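Local coordinates for protein probable AP endonuclease (African swine fever virus, PDB 6KI3) that cleaves DNA on the 5' side of abasic sites with the help of three zinc ions, and also proofreads and trims 3' ends, in viral DNA repair, at residues A[8-13]-A[46-51]; A[80-85]-A[112-117]; A[142-147]-A[177-182]. All blocks are in the same frame, centred on the assembly; numbering follows the deposited sequence.

Contact 1 (A[8-13]-A[46-51]); sequences GAFVSH and SAQVFI. With nucleotides of chain C.
Strands 8-10 and 46-49 run side by side and parallel, their axes 4.6 Å apart at closest and 8° from each other in direction. The pairing is firm around Phe-10 and Gln-48. Val-11 N donates to Gln-48 O at 2.9 Å in a nearly straight bond, and Gln-48 N reaches Ala-9 O at 3.2 Å, arriving from well above the carbonyl plane. Gln-48 is thus held through both its N and its O, as parallel pairing requires.

Phe-10 and Gln-48 project to one face of the sheet, Ala-9 and Ala-47 to the other. The phenyl group of Phe-10, with CG anti to the backbone N (chi1 162°), packs one face against the dideoxyribose of 3DR1 of chain C, whose C2' sits 3.4 Å above the ring plane, over its centre. From the second segment comes Phe-50: its CD2 is 3.5 Å from CE1 of Phe-10, the two planes inclined at 71°, and its CE2 touches the same sugar carbon, C2' of 3DR1 of chain C, at 3.5 Å. Two aromatic rings thus form a corner against the same carbon of the base-less sugar. Gln-48, extended beyond CG, carries its amide toward the metal centre, where OE1 is hydrogen-bonded to His-223 NE2 and NE2 to Glu-276 OE1; both partners are zinc ligands, which places it in the second shell. On the side of Ala-47, its CB meets CG2 of Val-11, and Tyr-33 of helix 25-39 touches both.

Ser-12 is the N-cap of the helix that follows, its OG accepting from Leu-15 N, and His-13 N donates to OP2 of DG3 of chain C at 3.0 Å. In this endonuclease IV-type TIM barrel, as in others, the C-terminal strand ends and following loops carry the site; here they contact the abasic nucleotide.

Contact 2 (A[80-85]-A[112-117]); sequences VVAHGT and VGIKGL. With ZN (zinc ion), chain K.
A water accepts from Val-80 N and donates to Gly-113 O, bridging the two backbones; Gly-113, with phi 77°, is the first residue past helix 96-112. Ile-114 then lays its CG2 branch, anti to the backbone N, against Val-80 O at 3.4 Å and Ala-82 CB at 3.9 Å, while its CG1 meets CG1 of Val-80. Lys-115 contributes its backbone: N donates to Val-80 O at 2.8 Å, with a C=O...N angle of 176°; its CB and CG lie against Val-80 O, and only the far end of the chain leads off.

Gly-116 O receives Ala-82 N at 2.9 Å, and CG2 of Val-81 packs on that oxygen. Leu-117, lying on the same sheet face as Ala-82, sends CD1 to Ala-82 CB at 3.8 Å, and its CA-H points at Ala-82 O.

The pairing leads to the metal. His-83 binds one zinc through NE2 at 2.2 Å, and its ND1 donates in the ring plane to a lone pair of Gly-84 O at 2.7 Å, fixing the imidazole's rotation. His-120, Glu-147 and a phosphate oxygen of the bound DNA complete this zinc's four ligands. The whole is a TIM-barrel beta-alpha-beta crossover with a metal ligand at the strand's C-terminal end.

Contact 3 (A[142-147]-A[177-182]); sequences VVIYLE and KQIGLC. With ZN (zinc ion), chain K; ZN (zinc ion), chain J; nucleotides of chain C.
Gly-180 N donates to Ile-144 O at 2.7 Å, the shortest of four backbone bonds between the strands. Cys-182 N gives to Leu-146 O, and the return bonds run from Leu-146 N to Gly-180 O at 2.9 Å and from Ile-144 N to Gln-178 O. This alternation, with Ile-144 and Leu-146 each bonded through both N and O, is regular parallel pairing. The directions of strands 143-147 and 179-182 differ by 36°, the strong twist of a barrel wall.

Ile-144, Leu-146, Ile-179 and Leu-181 share one face: CD1 of Ile-179 reaches CB of Ile-144, and its CG2 meets CD1 of Leu-146 at 4.1 Å; side chains Ile-179 and Leu-146 cross at a slant. Helix 161-174 covers this layer through Ile-171 and Phe-168. On the other face, CG1 of Val-143 stands 3.8 Å above the centre of the Tyr-145 ring, while the ring presents its edge to Leu-181 O. Gly-180 pairs with Tyr-145 here, and the absence of a side chain lets the ring and Val-143 CG1 close over its backbone. Met-221 of the next strand touches both Tyr-145 and Cys-182.

Glu-147 is extended throughout (chi1 -177°, chi2 175°), so its carboxylate spans two zinc ions: OE2 binds the zinc shared with His-83 and His-120 at 2.1 Å and OE1 the one shared with Asp-184, His-223 and Glu-276 at 2.1 Å. The phosphate of 3DR1 of chain C bridges the same pair, OP1 lying 2.0 Å from the first zinc and OP2 2.1 Å from the second. A carboxylate shared between metals at the C-terminal end of a TIM-barrel strand, facing the 5'-terminal phosphate of the abasic nucleotide, belongs to the trinuclear zinc centre of the endonuclease IV family.

In the fold
All three contacts lie on one curled sheet, the barrel wall, and come in order along the chain without overlap. Contact 1 adjoins contact 2, with centres about 9 Å apart, because strands 46-49 and 79-83 are neighbours: Val-49 O lies 2.9 Å from His-83 N. Contact 2 adjoins contact 3 at about 11 Å between centres, through strands 116-120 and 143-147. Contacts 1 and 3, about 17 Å apart between centres, do not touch. Contacts 2 and 3 supply ligands to the same zinc ion, while contact 1 packs against the abasic sugar, so successive strands assemble DNA recognition and metal centre at one end of the barrel.

Contact 1 (A[8-13]-A[46-51])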
loop_
_atom_site.group_PDB
_atom_site.type_symbol
_atom_site.label_atom_id
_atom_site.label_comp_id
_atom_site.label_asym_id
_atom_site.label_seq_id
_atom_site.Cartn_x
_atom_site.Cartn_y
_atom_site.Cartn_z
ATOM N N GLY A 8 3.307 -9.400 1.103
ATOM C CA GLY A 8 4.517 -9.053 0.396
ATOM C C GLY A 8 5.145 -7.808 0.976
ATOM O O GLY A 8 4.825 -7.393 2.090
ATOM N N ALA A 9 6.045 -7.207 0.202
ATOM C CA ALA A 9 6.749 -6.020 0.659
ATOM C C ALA A 9 7.056 -5.119 -0.528
ATOM O O ALA A 9 6.970 -5.529 -1.688
ATOM C CB ALA A 9 8.035 -6.387 1.408
ATOM N N PHE A 10 7.406 -3.873 -0.220
ATOM C CA PHE A 10 7.881 -2.953 -1.243
ATOM C C PHE A 10 9.268 -3.375 -1.710
ATOM O O PHE A 10 10.141 -3.687 -0.895
ATOM C CB PHE A 10 7.910 -1.523 -0.705
ATOM C CG PHE A 10 8.763 -0.588 -1.514
ATOM C CD1 PHE A 10 8.334 -0.129 -2.750
ATOM C CD2 PHE A 10 9.993 -0.163 -1.038
ATOM C CE1 PHE A 10 9.118 0.732 -3.497
ATOM C CE2 PHE A 10 10.781 0.698 -1.780
ATOM C CZ PHE A 10 10.342 1.146 -3.010
ATOM N N VAL A 11 9.469 -3.390 -3.023
ATOM C CA VAL A 11 10.717 -3.837 -3.628
ATOM C C VAL A 11 11.420 -2.612 -4.196
ATOM O O VAL A 11 10.984 -2.046 -5.206
ATOM C CB VAL A 11 10.477 -4.894 -4.713
ATOM C CG1 VAL A 11 11.798 -5.352 -5.311
ATOM C CG2 VAL A 11 9.706 -6.069 -4.140
ATOM N N SER A 12 12.508 -2.201 -3.555
ATOM C CA SER A 12 13.277 -1.069 -4.046
ATOM C C SER A 12 14.270 -1.520 -5.110
ATOM O O SER A 12 14.807 -2.631 -5.061
ATOM C CB SER A 12 14.018 -0.379 -2.900
ATOM O OG SER A 12 15.221 -1.060 -2.593
ATOM N N HIS A 13 14.491 -0.684 -5.947
ATOM C CA HIS A 13 15.443 -0.939 -7.008
ATOM C C HIS A 13 16.830 -1.024 -6.477
ATOM O O HIS A 13 17.591 -1.967 -6.895
ATOM C CB HIS A 13 15.348 0.183 -8.004
ATOM C CG HIS A 13 16.410 0.206 -9.023
ATOM N ND1 HIS A 13 17.716 0.081 -8.751
ATOM C CD2 HIS A 13 16.348 0.437 -10.367
ATOM C CE1 HIS A 13 18.421 0.211 -9.886
ATOM N NE2 HIS A 13 17.589 0.432 -10.873
ATOM N N SER A 46 2.447 -11.085 -2.944
ATOM C CA SER A 46 2.260 -9.724 -3.422
ATOM C C SER A 46 3.594 -8.989 -3.395
ATOM O O SER A 46 4.597 -9.486 -2.875
ATOM C CB SER A 46 1.214 -8.970 -2.588
ATOM O OG SER A 46 1.654 -8.781 -1.255
ATOM N N ALA A 47 3.592 -7.790 -3.971
ATOM C CA ALA A 47 4.757 -6.916 -4.007
ATOM C C ALA A 47 4.296 -5.526 -4.419
ATOM O O ALA A 47 3.205 -5.355 -4.970
ATOM C CB ALA A 47 5.831 -7.435 -4.970
ATOM N N GLN A 48 5.096 -4.535 -4.102
ATOM C CA GLN A 48 4.871 -3.153 -4.472
ATOM C C GLN A 48 6.124 -2.513 -5.108
ATOM O O GLN A 48 7.197 -2.675 -4.630
ATOM C CB GLN A 48 4.371 -2.341 -3.295
ATOM C CG GLN A 48 4.086 -0.897 -3.622
ATOM C CD GLN A 48 3.499 -0.128 -2.456
ATOM O OE1 GLN A 48 2.331 -0.185 -2.207
ATOM N NE2 GLN A 48 4.319 0.578 -1.762
ATOM N N VAL A 49 5.956 -1.787 -6.190
ATOM C CA VAL A 49 7.073 -1.168 -6.892
ATOM C C VAL A 49 6.676 0.228 -7.351
ATOM O O VAL A 49 5.496 0.568 -7.448
ATOM C CB VAL A 49 7.536 -2.002 -8.110
ATOM C CG1 VAL A 49 8.183 -3.304 -7.662
ATOM C CG2 VAL A 49 6.362 -2.276 -9.041
ATOM N N PHE A 50 7.693 1.042 -7.628
ATOM C CA PHE A 50 7.529 2.303 -8.339
ATOM C C PHE A 50 7.857 2.066 -9.808
ATOM O O PHE A 50 8.984 1.685 -10.139
ATOM C CB PHE A 50 8.443 3.394 -7.778
ATOM C CG PHE A 50 8.027 3.921 -6.435
ATOM C CD1 PHE A 50 6.894 4.706 -6.302
ATOM C CD2 PHE A 50 8.792 3.664 -5.310
ATOM C CE1 PHE A 50 6.515 5.201 -5.067
ATOM C CE2 PHE A 50 8.422 4.157 -4.074
ATOM C CZ PHE A 50 7.282 4.927 -3.952
ATOM N N ILE A 51 6.875 2.281 -10.688
ATOM C CA ILE A 51 7.166 2.300 -12.119
ATOM C C ILE A 51 7.504 3.701 -12.606
ATOM O O ILE A 51 7.939 3.859 -13.757
ATOM C CB ILE A 51 5.997 1.734 -12.951
ATOM C CG1 ILE A 51 4.773 2.647 -12.851
ATOM C CG2 ILE A 51 5.661 0.321 -12.502
ATOM C CD1 ILE A 51 3.577 2.146 -13.632
ATOM O "O5'" 3DR C 1 5.494 4.972 2.119
ATOM P P 3DR C 1 4.244 5.915 2.489
ATOM O OP1 3DR C 1 3.706 6.345 1.146
ATOM O OP2 3DR C 1 3.336 4.995 3.266
ATOM O OP3 3DR C 1 4.848 7.039 3.294
ATOM C "C2'" 3DR C 1 8.216 3.009 -0.744
ATOM C "C5'" 3DR C 1 6.388 5.310 1.061
ATOM C "C4'" 3DR C 1 7.592 4.380 1.141
ATOM O "O4'" 3DR C 1 7.136 3.045 1.368
ATOM C "C1'" 3DR C 1 7.662 2.152 0.385
ATOM C "C3'" 3DR C 1 8.407 4.385 -0.140
ATOM O "O3'" 3DR C 1 9.787 4.553 0.187
ATOM P P DG C 3 13.411 2.685 -6.120
ATOM O OP1 DG C 3 12.396 1.688 -6.526
ATOM O OP2 DG C 3 14.599 2.250 -5.352
ATOM O "O5'" DG C 3 13.908 3.442 -7.432
ATOM C "C5'" DG C 3 12.999 4.268 -8.142
ATOM C "C4'" DG C 3 13.720 5.085 -9.194
ATOM O "O4'" DG C 3 14.329 6.253 -8.579
ATOM C "C3'" DG C 3 14.844 4.355 -9.926
ATOM O "O3'" DG C 3 14.813 4.714 -11.293
ATOM C "C2'" DG C 3 16.100 4.885 -9.233
ATOM C "C1'" DG C 3 15.691 6.315 -8.935
ATOM N N9 DG C 3 16.427 6.916 -7.827
ATOM C C8 DG C 3 16.827 6.297 -6.667
ATOM N N7 DG C 3 17.467 7.088 -5.851
ATOM C C5 DG C 3 17.490 8.311 -6.511
ATOM C C6 DG C 3 18.048 9.550 -6.115
ATOM O O6 DG C 3 18.652 9.820 -5.068
ATOM N N1 DG C 3 17.849 10.536 -7.081
ATOM C C2 DG C 3 17.196 10.347 -8.275
ATOM N N2 DG C 3 17.102 11.417 -9.078
ATOM N N3 DG C 3 16.669 9.191 -8.657
ATOM C C4 DG C 3 16.853 8.221 -7.729
ATOM P P DA C 4 15.712 3.941 -12.379
ATOM O OP1 DA C 4 14.794 3.105 -13.181
ATOM O OP2 DA C 4 16.881 3.318 -11.718
ATOM O "O5'" DA C 4 16.243 5.127 -13.305
ATOM C "C5'" DA C 4 15.322 6.091 -13.793
ATOM C "C4'" DA C 4 16.038 7.349 -14.244
ATOM O "O4'" DA C 4 16.615 8.025 -13.097
ATOM C "C3'" DA C 4 17.174 7.125 -15.234
ATOM O "O3'" DA C 4 17.126 8.127 -16.234
ATOM C "C2'" DA C 4 18.433 7.235 -14.369
ATOM C "C1'" DA C 4 18.001 8.217 -13.286
ATOM N N9 DA C 4 18.662 7.999 -12.001
ATOM C C8 DA C 4 18.814 6.809 -11.345
ATOM N N7 DA C 4 19.444 6.911 -10.199
ATOM C C5 DA C 4 19.719 8.263 -10.090
ATOM C C6 DA C 4 20.372 9.022 -9.096
ATOM N N6 DA C 4 20.882 8.491 -7.980
ATOM N N1 DA C 4 20.479 10.353 -9.297
ATOM C C2 DA C 4 19.967 10.881 -10.415
ATOM N N3 DA C 4 19.333 10.271 -11.416
ATOM C C4 DA C 4 19.243 8.951 -11.190
#

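Contact 2 (A[80-85]-A[112-117])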
loop_
_atom_site.group_PDB
_atom_site.type_symbol
_atom_site.label_atom_id
_atom_site.label_comp_id
_atom_site.label_asym_id
_atom_site.label_seq_id
_atom_site.Cartn_x
_atom_site.Cartn_y
_atom_site.Cartn_z
ATOM N N VAL A 80 0.828 -7.689 -7.904
ATOM C CA VAL A 80 1.726 -6.542 -7.842
ATOM C C VAL A 80 0.909 -5.265 -7.961
ATOM O O VAL A 80 0.013 -5.160 -8.808
ATOM C CB VAL A 80 2.801 -6.618 -8.943
ATOM C CG1 VAL A 80 3.808 -5.489 -8.782
ATOM C CG2 VAL A 80 3.496 -7.971 -8.908
ATOM N N VAL A 81 1.210 -4.298 -7.101
ATOM C CA VAL A 81 0.603 -2.977 -7.160
ATOM C C VAL A 81 1.718 -1.957 -7.336
ATOM O O VAL A 81 2.830 -2.127 -6.829
ATOM C CB VAL A 81 -0.247 -2.672 -5.902
ATOM C CG1 VAL A 81 0.627 -2.593 -4.655
ATOM C CG2 VAL A 81 -1.056 -1.394 -6.086
ATOM N N ALA A 82 1.423 -0.906 -8.092
ATOM C CA ALA A 82 2.366 0.180 -8.313
ATOM C C ALA A 82 2.013 1.338 -7.393
ATOM O O ALA A 82 0.840 1.703 -7.267
ATOM C CB ALA A 82 2.347 0.636 -9.773
ATOM N N HIS A 83 3.022 1.902 -6.737
ATOM C CA HIS A 83 2.830 3.106 -5.945
ATOM C C HIS A 83 3.065 4.316 -6.837
ATOM O O HIS A 83 4.088 4.399 -7.524
ATOM C CB HIS A 83 3.772 3.133 -4.742
ATOM C CG HIS A 83 3.394 4.142 -3.702
ATOM N ND1 HIS A 83 3.260 5.486 -3.980
ATOM C CD2 HIS A 83 3.123 4.004 -2.382
ATOM C CE1 HIS A 83 2.921 6.130 -2.878
ATOM N NE2 HIS A 83 2.832 5.255 -1.893
ATOM N N GLY A 84 2.107 5.238 -6.842
ATOM C CA GLY A 84 2.249 6.433 -7.643
ATOM C C GLY A 84 3.340 7.344 -7.122
ATOM O O GLY A 84 3.805 7.230 -5.986
ATOM N N THR A 85 3.765 8.265 -7.982
ATOM C CA THR A 85 4.747 9.252 -7.570
ATOM C C THR A 85 4.139 10.201 -6.543
ATOM O O THR A 85 2.919 10.289 -6.379
ATOM C CB THR A 85 5.255 10.050 -8.770
ATOM O OG1 THR A 85 4.249 10.983 -9.182
ATOM C CG2 THR A 85 5.578 9.122 -9.927
ATOM N N VAL A 112 1.526 -4.386 -18.126
ATOM C CA VAL A 112 2.426 -5.297 -17.431
ATOM C C VAL A 112 1.693 -6.148 -16.402
ATOM O O VAL A 112 2.330 -6.913 -15.669
ATOM C CB VAL A 112 3.592 -4.536 -16.780
ATOM C CG1 VAL A 112 4.331 -3.720 -17.823
ATOM C CG2 VAL A 112 3.082 -3.641 -15.665
ATOM N N GLY A 113 0.369 -6.037 -16.324
ATOM C CA GLY A 113 -0.390 -6.862 -15.408
ATOM C C GLY A 113 -0.345 -6.434 -13.960
ATOM O O GLY A 113 -0.603 -7.257 -13.076
ATOM N N ILE A 114 -0.019 -5.175 -13.686
ATOM C CA ILE A 114 -0.056 -4.657 -12.323
ATOM C C ILE A 114 -1.500 -4.344 -11.957
ATOM O O ILE A 114 -2.237 -3.738 -12.744
ATOM C CB ILE A 114 0.851 -3.423 -12.186
ATOM C CG1 ILE A 114 2.318 -3.857 -12.131
ATOM C CG2 ILE A 114 0.485 -2.612 -10.952
ATOM C CD1 ILE A 114 3.296 -2.710 -12.062
ATOM N N LYS A 115 -1.909 -4.760 -10.757
ATOM C CA LYS A 115 -3.317 -4.739 -10.383
ATOM C C LYS A 115 -3.835 -3.352 -10.025
ATOM O O LYS A 115 -5.041 -3.113 -10.143
ATOM C CB LYS A 115 -3.558 -5.687 -9.207
ATOM C CG LYS A 115 -3.000 -7.086 -9.412
ATOM C CD LYS A 115 -3.809 -7.872 -10.433
ATOM C CE LYS A 115 -3.303 -9.304 -10.544
ATOM N NZ LYS A 115 -4.142 -10.136 -11.449
ATOM N N GLY A 116 -2.976 -2.437 -9.587
ATOM C CA GLY A 116 -3.493 -1.148 -9.169
ATOM C C GLY A 116 -2.407 -0.104 -9.041
ATOM O O GLY A 116 -1.218 -0.379 -9.222
ATOM N N LEU A 117 -2.846 1.113 -8.721
ATOM C CA LEU A 117 -1.964 2.255 -8.520
ATOM C C LEU A 117 -2.380 2.986 -7.253
ATOM O O LEU A 117 -3.543 3.376 -7.112
ATOM C CB LEU A 117 -2.004 3.211 -9.718
ATOM C CG LEU A 117 -0.996 4.362 -9.701
ATOM C CD1 LEU A 117 0.416 3.849 -9.942
ATOM C CD2 LEU A 117 -1.367 5.424 -10.726
HETATM ZN ZN ZN K . 2.133 5.590 0.128
HETATM O O HOH W 1 -0.121 -8.339 -10.433
#

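Contact 3 (A[142-147]-A[177-182])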
loop_
_atom_site.group_PDB
_atom_site.type_symbol
_atom_site.label_atom_id
_atom_site.label_comp_id
_atom_site.label_asym_id
_atom_site.label_seq_id
_atom_site.Cartn_x
_atom_site.Cartn_y
_atom_site.Cartn_z
ATOM N N VAL A 142 -7.285 -2.130 -13.620
ATOM C CA VAL A 142 -6.390 -1.429 -12.707
ATOM C C VAL A 142 -7.230 -0.578 -11.767
ATOM O O VAL A 142 -8.045 0.235 -12.219
ATOM C CB VAL A 142 -5.368 -0.562 -13.464
ATOM C CG1 VAL A 142 -4.453 0.157 -12.485
ATOM C CG2 VAL A 142 -4.558 -1.417 -14.428
ATOM N N VAL A 143 -7.026 -0.761 -10.465
ATOM C CA VAL A 143 -7.788 -0.065 -9.433
ATOM C C VAL A 143 -6.923 1.036 -8.837
ATOM O O VAL A 143 -5.771 0.796 -8.458
ATOM C CB VAL A 143 -8.258 -1.040 -8.341
ATOM C CG1 VAL A 143 -8.858 -0.279 -7.167
ATOM C CG2 VAL A 143 -9.260 -2.031 -8.909
ATOM N N ILE A 144 -7.475 2.242 -8.751
ATOM C CA ILE A 144 -6.812 3.334 -8.044
ATOM C C ILE A 144 -7.082 3.149 -6.554
ATOM O O ILE A 144 -8.224 3.258 -6.103
ATOM C CB ILE A 144 -7.297 4.704 -8.532
ATOM C CG1 ILE A 144 -6.995 4.884 -10.021
ATOM C CG2 ILE A 144 -6.649 5.815 -7.720
ATOM C CD1 ILE A 144 -7.363 6.253 -10.554
ATOM N N TYR A 145 -6.031 2.859 -5.788
ATOM C CA TYR A 145 -6.138 2.666 -4.346
ATOM C C TYR A 145 -5.805 3.980 -3.650
ATOM O O TYR A 145 -4.662 4.445 -3.700
ATOM C CB TYR A 145 -5.210 1.548 -3.872
ATOM C CG TYR A 145 -5.681 0.159 -4.235
ATOM C CD1 TYR A 145 -6.626 -0.500 -3.459
ATOM C CD2 TYR A 145 -5.174 -0.500 -5.348
ATOM C CE1 TYR A 145 -7.058 -1.770 -3.782
ATOM C CE2 TYR A 145 -5.599 -1.774 -5.680
ATOM C CZ TYR A 145 -6.541 -2.404 -4.893
ATOM O OH TYR A 145 -6.970 -3.670 -5.217
ATOM N N LEU A 146 -6.802 4.576 -3.001
ATOM C CA LEU A 146 -6.594 5.809 -2.252
ATOM C C LEU A 146 -6.054 5.469 -0.868
ATOM O O LEU A 146 -6.706 4.755 -0.099
ATOM C CB LEU A 146 -7.897 6.599 -2.150
ATOM C CG LEU A 146 -8.538 6.987 -3.485
ATOM C CD1 LEU A 146 -9.774 7.842 -3.261
ATOM C CD2 LEU A 146 -7.535 7.706 -4.375
ATOM N N GLU A 147 -4.865 5.978 -0.553
ATOM C CA GLU A 147 -4.182 5.625 0.683
ATOM C C GLU A 147 -4.545 6.592 1.801
ATOM O O GLU A 147 -4.673 7.800 1.579
ATOM C CB GLU A 147 -2.665 5.613 0.476
ATOM C CG GLU A 147 -1.880 5.182 1.707
ATOM C CD GLU A 147 -0.392 5.061 1.446
ATOM O OE1 GLU A 147 0.359 4.804 2.408
ATOM O OE2 GLU A 147 0.028 5.219 0.280
ATOM N N LYS A 177 -15.893 4.316 -11.263
ATOM C CA LYS A 177 -15.560 2.908 -11.120
ATOM C C LYS A 177 -14.073 2.713 -10.845
ATOM O O LYS A 177 -13.251 3.613 -11.042
ATOM C CB LYS A 177 -15.962 2.132 -12.377
ATOM N N GLN A 178 -13.734 1.507 -10.448
ATOM C CA GLN A 178 -12.366 1.119 -10.202
ATOM C C GLN A 178 -11.591 1.929 -9.190
ATOM O O GLN A 178 -10.459 2.273 -9.412
ATOM C CB GLN A 178 -11.631 1.049 -11.524
ATOM C CG GLN A 178 -12.456 0.360 -12.571
ATOM C CD GLN A 178 -11.635 -0.475 -13.483
ATOM O OE1 GLN A 178 -11.773 -1.678 -13.510
ATOM N NE2 GLN A 178 -10.772 0.146 -14.224
ATOM N N ILE A 179 -12.244 2.230 -8.089
ATOM C CA ILE A 179 -11.635 2.970 -6.992
ATOM C C ILE A 179 -11.555 2.045 -5.787
ATOM O O ILE A 179 -12.527 1.349 -5.466
ATOM C CB ILE A 179 -12.426 4.247 -6.662
ATOM C CG1 ILE A 179 -12.529 5.141 -7.898
ATOM C CG2 ILE A 179 -11.771 5.001 -5.513
ATOM C CD1 ILE A 179 -11.208 5.740 -8.331
ATOM N N GLY A 180 -10.394 2.025 -5.133
ATOM C CA GLY A 180 -10.185 1.201 -3.962
ATOM C C GLY A 180 -9.633 2.018 -2.807
ATOM O O GLY A 180 -9.403 3.224 -2.924
ATOM N N LEU A 181 -9.427 1.326 -1.690
ATOM C CA LEU A 181 -8.918 1.928 -0.466
ATOM C C LEU A 181 -7.647 1.210 -0.042
ATOM O O LEU A 181 -7.600 -0.025 -0.035
ATOM C CB LEU A 181 -9.961 1.862 0.655
ATOM C CG LEU A 181 -9.470 2.172 2.070
ATOM C CD1 LEU A 181 -9.060 3.631 2.194
ATOM C CD2 LEU A 181 -10.532 1.819 3.102
ATOM N N CYS A 182 -6.622 1.983 0.304
ATOM C CA CYS A 182 -5.386 1.456 0.867
ATOM C C CYS A 182 -5.257 1.963 2.296
ATOM O O CYS A 182 -5.172 3.175 2.523
ATOM C CB CYS A 182 -4.173 1.869 0.035
ATOM S SG CYS A 182 -2.607 1.215 0.656
HETATM ZN ZN ZN K . 2.133 5.590 0.128
HETATM ZN ZN ZN J . 2.047 3.486 2.531
ATOM O "O5'" 3DR C 1 5.494 4.972 2.119
ATOM P P 3DR C 1 4.244 5.915 2.489
ATOM O OP1 3DR C 1 3.706 6.345 1.146
ATOM O OP2 3DR C 1 3.336 4.995 3.266
ATOM O OP3 3DR C 1 4.848 7.039 3.294
ATOM C "C2'" 3DR C 1 8.216 3.009 -0.744
ATOM C "C5'" 3DR C 1 6.388 5.310 1.061
ATOM C "C4'" 3DR C 1 7.592 4.380 1.141
ATOM O "O4'" 3DR C 1 7.136 3.045 1.368
ATOM C "C1'" 3DR C 1 7.662 2.152 0.385
ATOM C "C3'" 3DR C 1 8.407 4.385 -0.140
ATOM O "O3'" 3DR C 1 9.787 4.553 0.187
#